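Local coordinates for protein glycoside hydrolase family 31 (Trueperella pyogenes, PDB 5I0F) that degrades the cyclic glucose oligosaccharide cycloalternan, probably by hydrolysis through a covalent glycosyl-enzyme intermediate, at residues Leu309-Met314 / Ala371-Glu376; Arg669-Gly674 / Ile679-Ala684; Tyr702-Val707 / Val714-Gly719. All blocks are in the same frame, centred on the assembly; numbering follows the deposited sequence.

Interaction 1. Residues Leu309-Met314 / Ala371-Glu376; sequences LVMEQM and AGMIRE
M311 and M373 bring their helices together at the point where the two backbones come closest, with 7.8 Å between M311 CA and M373 CA. The arrangement is a worked example of packing on the outside of a TIM barrel. Helix 307-320 leads from barrel strand 297-300 into strand 326-329, and helix 370-379 links that strand to 383-388, so consecutive beta-alpha-beta crossovers place the two helices side by side. Between segments 309-314 and 371-376 the contact is entirely apolar and rests on two methionines and a valine. M373 sends CG out anti to its backbone N (chi1 175°), and the chain stays extended to the sulfur before turning at chi3. M311 behaves otherwise: its chain bends at both chi2 and chi3, which brings SD to M373 CG. The two side chains cross obliquely, and M311 SD lies 3.9 Å from M373 CG. Farther out, M373 SD reaches toward the branch of V310, 4.3 Å from V310 CG1. V310 and M373 both also rest on I329, so the interhelical contact continues onto barrel strand 326-329. Further packing on the same helix 370-379 comes from L377, which M311 and M314 both touch, and M311 also meets R380 in the loop that follows. The nearest bound glucose is about 12 Å from the V310 side chain, which marks this as framework packing and not part of the sugar pocket. The carboxylate of E376 is held within its own helix: R375 presents its guanidinium side-on, and both R375 NE, at 3.0 Å, and R375 NH2 donate to the single atom E376 OE2 on its anti side.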
loop_
_atom_site.group_PDB
_atom_site.type_symbol
_atom_site.label_atom_id
_atom_site.label_comp_id
_atom_site.label_asym_id
_atom_site.label_seq_id
_atom_site.Cartn_x
_atom_site.Cartn_y
_atom_site.Cartn_z
ATOM N N LEU A 309 10.976 15.950 -22.941
ATOM C CA LEU A 309 9.995 14.850 -22.991
ATOM C C LEU A 309 8.669 15.197 -22.304
ATOM O O LEU A 309 7.608 14.824 -22.795
ATOM C CB LEU A 309 10.581 13.564 -22.430
ATOM C CG LEU A 309 11.647 12.937 -23.323
ATOM C CD1 LEU A 309 12.513 11.967 -22.523
ATOM C CD2 LEU A 309 11.019 12.254 -24.536
ATOM N N VAL A 310 8.727 15.923 -21.187
ATOM C CA VAL A 310 7.511 16.327 -20.475
ATOM C C VAL A 310 6.700 17.280 -21.357
ATOM O O VAL A 310 5.490 17.070 -21.590
ATOM C CB VAL A 310 7.805 16.975 -19.106
ATOM C CG1 VAL A 310 6.538 17.572 -18.513
ATOM C CG2 VAL A 310 8.418 15.962 -18.144
ATOM N N MET A 311 7.371 18.297 -21.866
ATOM C CA MET A 311 6.689 19.325 -22.626
ATOM C C MET A 311 6.126 18.794 -23.940
ATOM O O MET A 311 5.068 19.245 -24.355
ATOM C CB MET A 311 7.616 20.514 -22.854
ATOM C CG MET A 311 7.967 21.242 -21.574
ATOM S SD MET A 311 6.549 21.874 -20.647
ATOM C CE MET A 311 6.015 23.214 -21.699
ATOM N N GLU A 312 6.813 17.837 -24.572
ATOM C CA GLU A 312 6.296 17.181 -25.785
ATOM C C GLU A 312 4.904 16.556 -25.537
ATOM O O GLU A 312 3.984 16.686 -26.367
ATOM C CB GLU A 312 7.285 16.113 -26.306
ATOM C CG GLU A 312 6.724 15.194 -27.404
ATOM C CD GLU A 312 7.679 14.094 -27.867
ATOM O OE1 GLU A 312 8.627 13.730 -27.128
ATOM O OE2 GLU A 312 7.462 13.559 -28.992
ATOM N N GLN A 313 4.763 15.875 -24.406
ATOM C CA GLN A 313 3.506 15.253 -24.054
ATOM C C GLN A 313 2.419 16.255 -23.672
ATOM O O GLN A 313 1.270 16.079 -24.077
ATOM C CB GLN A 313 3.717 14.216 -22.958
ATOM C CG GLN A 313 4.640 13.067 -23.404
ATOM C CD GLN A 313 4.194 12.368 -24.666
ATOM O OE1 GLN A 313 2.994 12.235 -24.964
ATOM N NE2 GLN A 313 5.170 11.938 -25.448
ATOM N N MET A 314 2.798 17.328 -22.967
ATOM C CA MET A 314 1.839 18.390 -22.641
ATOM C C MET A 314 1.374 19.099 -23.924
ATOM O O MET A 314 0.185 19.367 -24.087
ATOM C CB MET A 314 2.419 19.383 -21.638
ATOM C CG MET A 314 2.839 18.771 -20.299
ATOM S SD MET A 314 1.487 17.970 -19.426
ATOM C CE MET A 314 1.675 16.282 -19.972
ATOM N N ALA A 371 12.121 25.857 -13.351
ATOM C CA ALA A 371 11.214 26.913 -12.903
ATOM C C ALA A 371 10.375 27.427 -14.082
ATOM O O ALA A 371 9.198 27.677 -13.911
ATOM C CB ALA A 371 11.970 28.063 -12.238
ATOM N N GLY A 372 10.991 27.558 -15.262
ATOM C CA GLY A 372 10.300 27.948 -16.503
ATOM C C GLY A 372 9.259 26.946 -16.998
ATOM O O GLY A 372 8.169 27.328 -17.411
ATOM N N MET A 373 9.590 25.662 -16.952
ATOM C CA MET A 373 8.597 24.602 -17.176
ATOM C C MET A 373 7.363 24.750 -16.271
ATOM O O MET A 373 6.234 24.802 -16.752
ATOM C CB MET A 373 9.240 23.227 -16.989
ATOM C CG MET A 373 8.247 22.089 -17.090
ATOM S SD MET A 373 9.056 20.536 -16.758
ATOM C CE MET A 373 9.428 20.607 -15.006
ATOM N N ILE A 374 7.596 24.885 -14.971
ATOM C CA ILE A 374 6.492 24.950 -14.013
ATOM C C ILE A 374 5.635 26.209 -14.238
ATOM O O ILE A 374 4.413 26.129 -14.255
ATOM C CB ILE A 374 6.993 24.818 -12.550
ATOM C CG1 ILE A 374 7.661 23.437 -12.350
ATOM C CG2 ILE A 374 5.832 24.970 -11.565
ATOM C CD1 ILE A 374 8.718 23.364 -11.275
ATOM N N ARG A 375 6.280 27.357 -14.435
ATOM C CA ARG A 375 5.558 28.589 -14.705
ATOM C C ARG A 375 4.666 28.438 -15.957
ATOM O O ARG A 375 3.496 28.819 -15.954
ATOM C CB ARG A 375 6.549 29.756 -14.874
ATOM C CG ARG A 375 5.930 31.106 -15.195
ATOM C CD ARG A 375 6.967 32.153 -15.625
ATOM N NE ARG A 375 7.549 31.802 -16.929
ATOM C CZ ARG A 375 8.823 31.466 -17.167
ATOM N NH1 ARG A 375 9.752 31.471 -16.204
ATOM N NH2 ARG A 375 9.180 31.137 -18.407
ATOM N N GLU A 376 5.237 27.899 -17.024
ATOM C CA GLU A 376 4.505 27.762 -18.269
ATOM C C GLU A 376 3.393 26.736 -18.165
ATOM O O GLU A 376 2.314 26.953 -18.716
ATOM C CB GLU A 376 5.446 27.445 -19.449
ATOM C CG GLU A 376 6.428 28.575 -19.790
ATOM C CD GLU A 376 5.777 29.937 -20.059
ATOM O OE1 GLU A 376 4.767 29.980 -20.799
ATOM O OE2 GLU A 376 6.292 30.961 -19.542
#

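Interaction 2. Residues Arg669-Gly674 / Ile679-Ala684; sequences RQYMLG and INPVTA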
loop_
_atom_site.group_PDB
_atom_site.type_symbol
_atom_site.label_atom_id
_atom_site.label_comp_id
_atom_site.label_asym_id
_atom_site.label_seq_id
_atom_site.Cartn_x
_atom_site.Cartn_y
_atom_site.Cartn_z
ATOM N N ARG A 669 -18.989 -5.346 -8.157
ATOM C CA ARG A 669 -18.193 -4.363 -8.922
ATOM C C ARG A 669 -19.041 -3.284 -9.626
ATOM O O ARG A 669 -18.543 -2.585 -10.526
ATOM C CB ARG A 669 -17.220 -5.068 -9.881
ATOM C CG ARG A 669 -16.067 -5.753 -9.152
ATOM C CD ARG A 669 -15.003 -6.275 -10.109
ATOM N NE ARG A 669 -15.614 -7.259 -10.998
ATOM C CZ ARG A 669 -15.650 -8.587 -10.807
ATOM N NH1 ARG A 669 -16.294 -9.352 -11.685
ATOM N NH2 ARG A 669 -15.040 -9.163 -9.769
ATOM N N GLN A 670 -20.305 -3.131 -9.235
ATOM C CA GLN A 670 -20.997 -1.850 -9.468
ATOM C C GLN A 670 -20.869 -1.024 -8.217
ATOM O O GLN A 670 -20.697 -1.555 -7.122
ATOM C CB GLN A 670 -22.476 -1.934 -9.899
ATOM C CG GLN A 670 -23.204 -3.233 -9.716
ATOM C CD GLN A 670 -24.654 -3.207 -10.185
ATOM O OE1 GLN A 670 -25.008 -3.875 -11.142
ATOM N NE2 GLN A 670 -25.505 -2.492 -9.461
ATOM N N TYR A 671 -20.946 0.289 -8.393
ATOM C CA TYR A 671 -20.792 1.197 -7.289
ATOM C C TYR A 671 -21.448 2.531 -7.613
ATOM O O TYR A 671 -21.678 2.851 -8.772
ATOM C CB TYR A 671 -19.297 1.395 -6.980
ATOM C CG TYR A 671 -18.499 2.015 -8.102
ATOM C CD1 TYR A 671 -17.930 1.223 -9.113
ATOM C CD2 TYR A 671 -18.314 3.399 -8.164
ATOM C CE1 TYR A 671 -17.206 1.797 -10.150
ATOM C CE2 TYR A 671 -17.578 3.982 -9.176
ATOM C CZ TYR A 671 -17.023 3.182 -10.167
ATOM O OH TYR A 671 -16.319 3.758 -11.211
ATOM N N MET A 672 -21.718 3.295 -6.564
ATOM C CA MET A 672 -22.213 4.641 -6.707
ATOM C C MET A 672 -21.005 5.584 -6.786
ATOM O O MET A 672 -19.993 5.395 -6.078
ATOM C CB MET A 672 -23.125 5.013 -5.525
ATOM C CG MET A 672 -24.369 4.134 -5.369
ATOM S SD MET A 672 -25.491 4.240 -6.778
ATOM C CE MET A 672 -25.956 5.970 -6.767
ATOM N N LEU A 673 -21.107 6.585 -7.658
ATOM C CA LEU A 673 -20.165 7.685 -7.674
ATOM C C LEU A 673 -20.934 8.854 -7.119
ATOM O O LEU A 673 -21.747 9.441 -7.827
ATOM C CB LEU A 673 -19.666 7.997 -9.089
ATOM C CG LEU A 673 -18.581 9.078 -9.144
ATOM C CD1 LEU A 673 -17.299 8.600 -8.494
ATOM C CD2 LEU A 673 -18.324 9.491 -10.577
ATOM N N GLY A 674 -20.705 9.170 -5.844
ATOM C CA GLY A 674 -21.572 10.107 -5.133
ATOM C C GLY A 674 -22.995 9.589 -4.964
ATOM O O GLY A 674 -23.252 8.394 -5.076
ATOM N N ILE A 679 -22.519 3.295 -11.359
ATOM C CA ILE A 679 -21.532 2.951 -12.380
ATOM C C ILE A 679 -21.343 1.443 -12.479
ATOM O O ILE A 679 -21.274 0.771 -11.458
ATOM C CB ILE A 679 -20.130 3.544 -12.064
ATOM C CG1 ILE A 679 -20.218 4.956 -11.458
ATOM C CG2 ILE A 679 -19.237 3.486 -13.303
ATOM C CD1 ILE A 679 -20.933 5.975 -12.313
ATOM N N ASN A 680 -21.192 0.921 -13.685
ATOM C CA ASN A 680 -20.949 -0.502 -13.875
ATOM C C ASN A 680 -19.951 -0.763 -15.000
ATOM O O ASN A 680 -20.361 -1.047 -16.150
ATOM C CB ASN A 680 -22.257 -1.271 -14.097
ATOM C CG ASN A 680 -22.064 -2.777 -14.050
ATOM O OD1 ASN A 680 -20.987 -3.267 -13.676
ATOM N ND2 ASN A 680 -23.098 -3.526 -14.433
ATOM N N PRO A 681 -18.643 -0.663 -14.681
ATOM C CA PRO A 681 -17.579 -0.888 -15.672
ATOM C C PRO A 681 -17.699 -2.201 -16.433
ATOM O O PRO A 681 -18.106 -3.224 -15.855
ATOM C CB PRO A 681 -16.306 -0.898 -14.803
ATOM C CG PRO A 681 -16.645 -0.023 -13.636
ATOM C CD PRO A 681 -18.067 -0.363 -13.339
ATOM N N VAL A 682 -17.320 -2.179 -17.711
ATOM C CA VAL A 682 -17.375 -3.362 -18.566
ATOM C C VAL A 682 -16.006 -4.029 -18.472
ATOM O O VAL A 682 -15.020 -3.482 -18.949
ATOM C CB VAL A 682 -17.700 -2.973 -20.021
ATOM C CG1 VAL A 682 -17.721 -4.200 -20.940
ATOM C CG2 VAL A 682 -19.037 -2.255 -20.055
ATOM N N THR A 683 -15.962 -5.201 -17.851
ATOM C CA THR A 683 -14.710 -5.829 -17.424
ATOM C C THR A 683 -14.376 -7.145 -18.099
ATOM O O THR A 683 -13.506 -7.886 -17.619
ATOM C CB THR A 683 -14.733 -6.052 -15.905
ATOM O OG1 THR A 683 -15.840 -6.876 -15.552
ATOM C CG2 THR A 683 -14.846 -4.710 -15.173
ATOM N N ALA A 684 -15.045 -7.442 -19.205
ATOM C CA ALA A 684 -14.758 -8.657 -19.957
ATOM C C ALA A 684 -14.499 -8.330 -21.440
ATOM O O ALA A 684 -15.225 -7.518 -22.024
ATOM C CB ALA A 684 -15.919 -9.646 -19.829
HETATM O O HOH W 1 -17.890 -3.899 -13.103
HETATM O O HOH W 2 -17.136 -6.394 -13.295
#
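I679 packs against one face of the ring of Y671 in the antiparallel hairpin of the C-terminal domain, where strand 671-673 turns back as 677-679. The two residues form a hydrogen-bonded pair: Y671 N donates to I679 O at 3.1 Å, and I679 N returns a nearly straight bond of 2.8 Å to Y671 O, with an N-H...O angle of 173°. Followed outward from its backbone, the I679 side chain first sets CB over the Y671 ring, 3.9 Å from the centroid and 20° off the normal, a CH-pi contact. CG1 comes next, 3.6 Å from Y671 CE2. Its other branch, CG2, is anti to the backbone N and meets the phenol end of the ring, 3.6 Å from Y671 OH, whose hydrogen bond is to F584 O. At the tip, CD1 turns to L673, 4.0 Å from L673 CB. P681 extends the apolar patch, with its CD near Y671 CE1. Beyond the paired residues water takes over from direct bonding: one molecule lies within hydrogen-bonding distance of both R669 O and P681 O, bridging them, while a second accepts from R669 NE and is hydrogen-bonded to T683 OG1, 2.6 Å away. Q670 and N680 bring their amides near each other with planes 51° apart, but each finds its main partner on strand 689-694, at Y693 O and T692 OG1. The hairpin and the loop that follows it thus lie between that strand and the barrel domain, with Y671, P681 and T683 packed on helix 537-551, and P681 also touching helix 572-583.

Interaction 3. Residues Tyr702-Val707 / Val714-Gly719; sequences YWSGEV and VTRAVG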
loop_
_atom_site.group_PDB
_atom_site.type_symbol
_atom_site.label_atom_id
_atom_site.label_comp_id
_atom_site.label_asym_id
_atom_site.label_seq_id
_atom_site.Cartn_x
_atom_site.Cartn_y
_atom_site.Cartn_z
ATOM N N TYR A 702 -27.441 7.572 -18.600
ATOM C CA TYR A 702 -26.602 8.767 -18.690
ATOM C C TYR A 702 -26.416 9.266 -20.119
ATOM O O TYR A 702 -26.236 10.474 -20.343
ATOM C CB TYR A 702 -25.243 8.430 -18.104
ATOM C CG TYR A 702 -24.342 9.600 -17.855
ATOM C CD1 TYR A 702 -24.473 10.350 -16.690
ATOM C CD2 TYR A 702 -23.333 9.941 -18.763
ATOM C CE1 TYR A 702 -23.630 11.409 -16.432
ATOM C CE2 TYR A 702 -22.492 11.015 -18.512
ATOM C CZ TYR A 702 -22.648 11.733 -17.334
ATOM O OH TYR A 702 -21.837 12.796 -17.039
ATOM N N TRP A 703 -26.443 8.330 -21.073
ATOM C CA TRP A 703 -26.071 8.590 -22.456
ATOM C C TRP A 703 -27.293 8.860 -23.345
ATOM O O TRP A 703 -27.230 9.722 -24.213
ATOM C CB TRP A 703 -25.267 7.418 -23.021
ATOM C CG TRP A 703 -24.166 6.973 -22.110
ATOM C CD1 TRP A 703 -24.164 5.871 -21.301
ATOM C CD2 TRP A 703 -22.934 7.648 -21.881
ATOM N NE1 TRP A 703 -22.984 5.810 -20.594
ATOM C CE2 TRP A 703 -22.219 6.899 -20.923
ATOM C CE3 TRP A 703 -22.361 8.819 -22.396
ATOM C CZ2 TRP A 703 -20.959 7.272 -20.480
ATOM C CZ3 TRP A 703 -21.108 9.186 -21.957
ATOM C CH2 TRP A 703 -20.421 8.410 -21.001
ATOM N N SER A 704 -28.389 8.134 -23.119
ATOM C CA SER A 704 -29.565 8.185 -23.996
ATOM C C SER A 704 -30.789 8.840 -23.387
ATOM O O SER A 704 -31.753 9.084 -24.116
ATOM C CB SER A 704 -29.953 6.768 -24.407
ATOM O OG SER A 704 -30.464 6.044 -23.295
ATOM N N GLY A 705 -30.791 9.083 -22.074
ATOM C CA GLY A 705 -31.971 9.586 -21.375
ATOM C C GLY A 705 -33.067 8.565 -21.055
ATOM O O GLY A 705 -34.024 8.905 -20.372
ATOM N N GLU A 706 -32.909 7.315 -21.495
ATOM C CA GLU A 706 -33.919 6.273 -21.303
ATOM C C GLU A 706 -34.160 5.981 -19.816
ATOM O O GLU A 706 -33.210 5.783 -19.040
ATOM C CB GLU A 706 -33.474 4.979 -21.997
ATOM C CG GLU A 706 -34.581 3.953 -22.210
ATOM C CD GLU A 706 -34.072 2.530 -22.383
ATOM O OE1 GLU A 706 -32.837 2.281 -22.379
ATOM O OE2 GLU A 706 -34.927 1.636 -22.504
ATOM N N VAL A 707 -35.431 5.948 -19.427
ATOM C CA VAL A 707 -35.810 5.746 -18.031
ATOM C C VAL A 707 -36.087 4.265 -17.757
ATOM O O VAL A 707 -36.738 3.595 -18.555
ATOM C CB VAL A 707 -37.029 6.609 -17.645
ATOM C CG1 VAL A 707 -37.449 6.349 -16.197
ATOM C CG2 VAL A 707 -36.706 8.078 -17.845
ATOM N N VAL A 714 -31.159 -4.665 -15.660
ATOM C CA VAL A 714 -31.323 -4.062 -16.990
ATOM C C VAL A 714 -30.101 -4.370 -17.844
ATOM O O VAL A 714 -28.999 -4.494 -17.316
ATOM C CB VAL A 714 -31.558 -2.535 -16.933
ATOM C CG1 VAL A 714 -32.855 -2.250 -16.196
ATOM C CG2 VAL A 714 -30.405 -1.797 -16.264
ATOM N N THR A 715 -30.314 -4.485 -19.156
ATOM C CA THR A 715 -29.244 -4.767 -20.110
ATOM C C THR A 715 -29.059 -3.580 -21.077
ATOM O O THR A 715 -30.015 -2.948 -21.476
ATOM C CB THR A 715 -29.500 -6.093 -20.834
ATOM O OG1 THR A 715 -29.513 -7.143 -19.859
ATOM C CG2 THR A 715 -28.405 -6.404 -21.849
ATOM N N ARG A 716 -27.808 -3.292 -21.408
ATOM C CA ARG A 716 -27.394 -2.095 -22.154
ATOM C C ARG A 716 -26.425 -2.561 -23.230
ATOM O O ARG A 716 -25.473 -3.285 -22.913
ATOM C CB ARG A 716 -26.648 -1.155 -21.177
ATOM C CG ARG A 716 -26.096 0.168 -21.711
ATOM C CD ARG A 716 -27.242 1.005 -22.154
ATOM N NE ARG A 716 -27.003 2.406 -22.465
ATOM C CZ ARG A 716 -26.611 2.891 -23.637
ATOM N NH1 ARG A 716 -26.176 2.115 -24.627
ATOM N NH2 ARG A 716 -26.601 4.198 -23.786
ATOM N N ALA A 717 -26.654 -2.151 -24.479
ATOM C CA ALA A 717 -25.610 -2.207 -25.513
ATOM C C ALA A 717 -24.364 -1.424 -25.038
ATOM O O ALA A 717 -24.503 -0.302 -24.554
ATOM C CB ALA A 717 -26.125 -1.621 -26.828
ATOM N N VAL A 718 -23.171 -1.993 -25.200
ATOM C CA VAL A 718 -21.936 -1.327 -24.760
ATOM C C VAL A 718 -20.852 -1.239 -25.851
ATOM O O VAL A 718 -19.807 -1.904 -25.789
ATOM C CB VAL A 718 -21.376 -1.950 -23.452
ATOM C CG1 VAL A 718 -22.259 -1.572 -22.275
ATOM C CG2 VAL A 718 -21.230 -3.461 -23.541
ATOM N N GLY A 719 -21.088 -0.377 -26.838
ATOM C CA GLY A 719 -20.007 0.046 -27.725
ATOM C C GLY A 719 -18.909 0.691 -26.870
ATOM O O GLY A 719 -19.131 1.023 -25.699
#
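W703 and R716 meet across a wide gap, their CA atoms 10.8 Å apart, with the loop 702-707 on one side and the end of strand 712-717 on the other. Both belong to the beta-rich C-terminal domain. The loop joins strands 698-701 and 707-709 of its six-stranded antiparallel sheet, while strand 712-717 pairs with 689-694 in a separate two-stranded sheet. At this separation the backbones do not pair, and one long side chain does the bridging. R716 leaves its strand with CG anti to the backbone N (chi1 179°), bends at chi2, and then runs on until its guanidinium reaches the loop. There R716 NH2 comes 3.6 Å from W703 CB and 3.9 Å from W703 CD1. The guanidinium and indole planes stand 84° apart, so the two flat groups do not stack; S704 CB flanks the same nitrogen at 4.3 Å. The polar grip comes from just before the loop, where D701 OD2 forms a salt bridge with R716 NE. Its other carboxylate oxygen, D701 OD1, accepts from the backbone N atoms of W703 and S704, so a single aspartate ties the arginine to the start of the turn. The indole has further partners: Y702 CD2 sits 3.7 Å above the centre of one ring face, W703 NE1 donates to I723 O, and helix 617-646 touches it through Y625 and V628. Farther along, S704 OG accepts from E706 N at 3.3 Å, closing an ST turn that shapes the loop at this exposed place. The arginine is also tied back to its own strand: R716 NH1 donates to A717 O at 2.9 Å, with the donor tilted 18° from the carbonyl plane.

How the interactions relate
Interactions 1 and 2 are buried, whereas interaction 3 lies at the surface, and their chemistry follows. Interaction 1 joins two outer helices of the catalytic barrel by apolar packing alone. Interaction 2 combines backbone pairing, ring packing and bridging water where the C-terminal domain meets barrel helices. Interaction 3 spans a wider gap with one arginine, whose charge is met by an aspartate beside the loop. Interactions 2 and 3 belong to the same domain, their centres about 14 Å apart, and touch directly through V682 CG2 and V718 CG1, 4.0 Å apart. Interaction 1 stands clear of both, its nearest atoms about 23 Å from either.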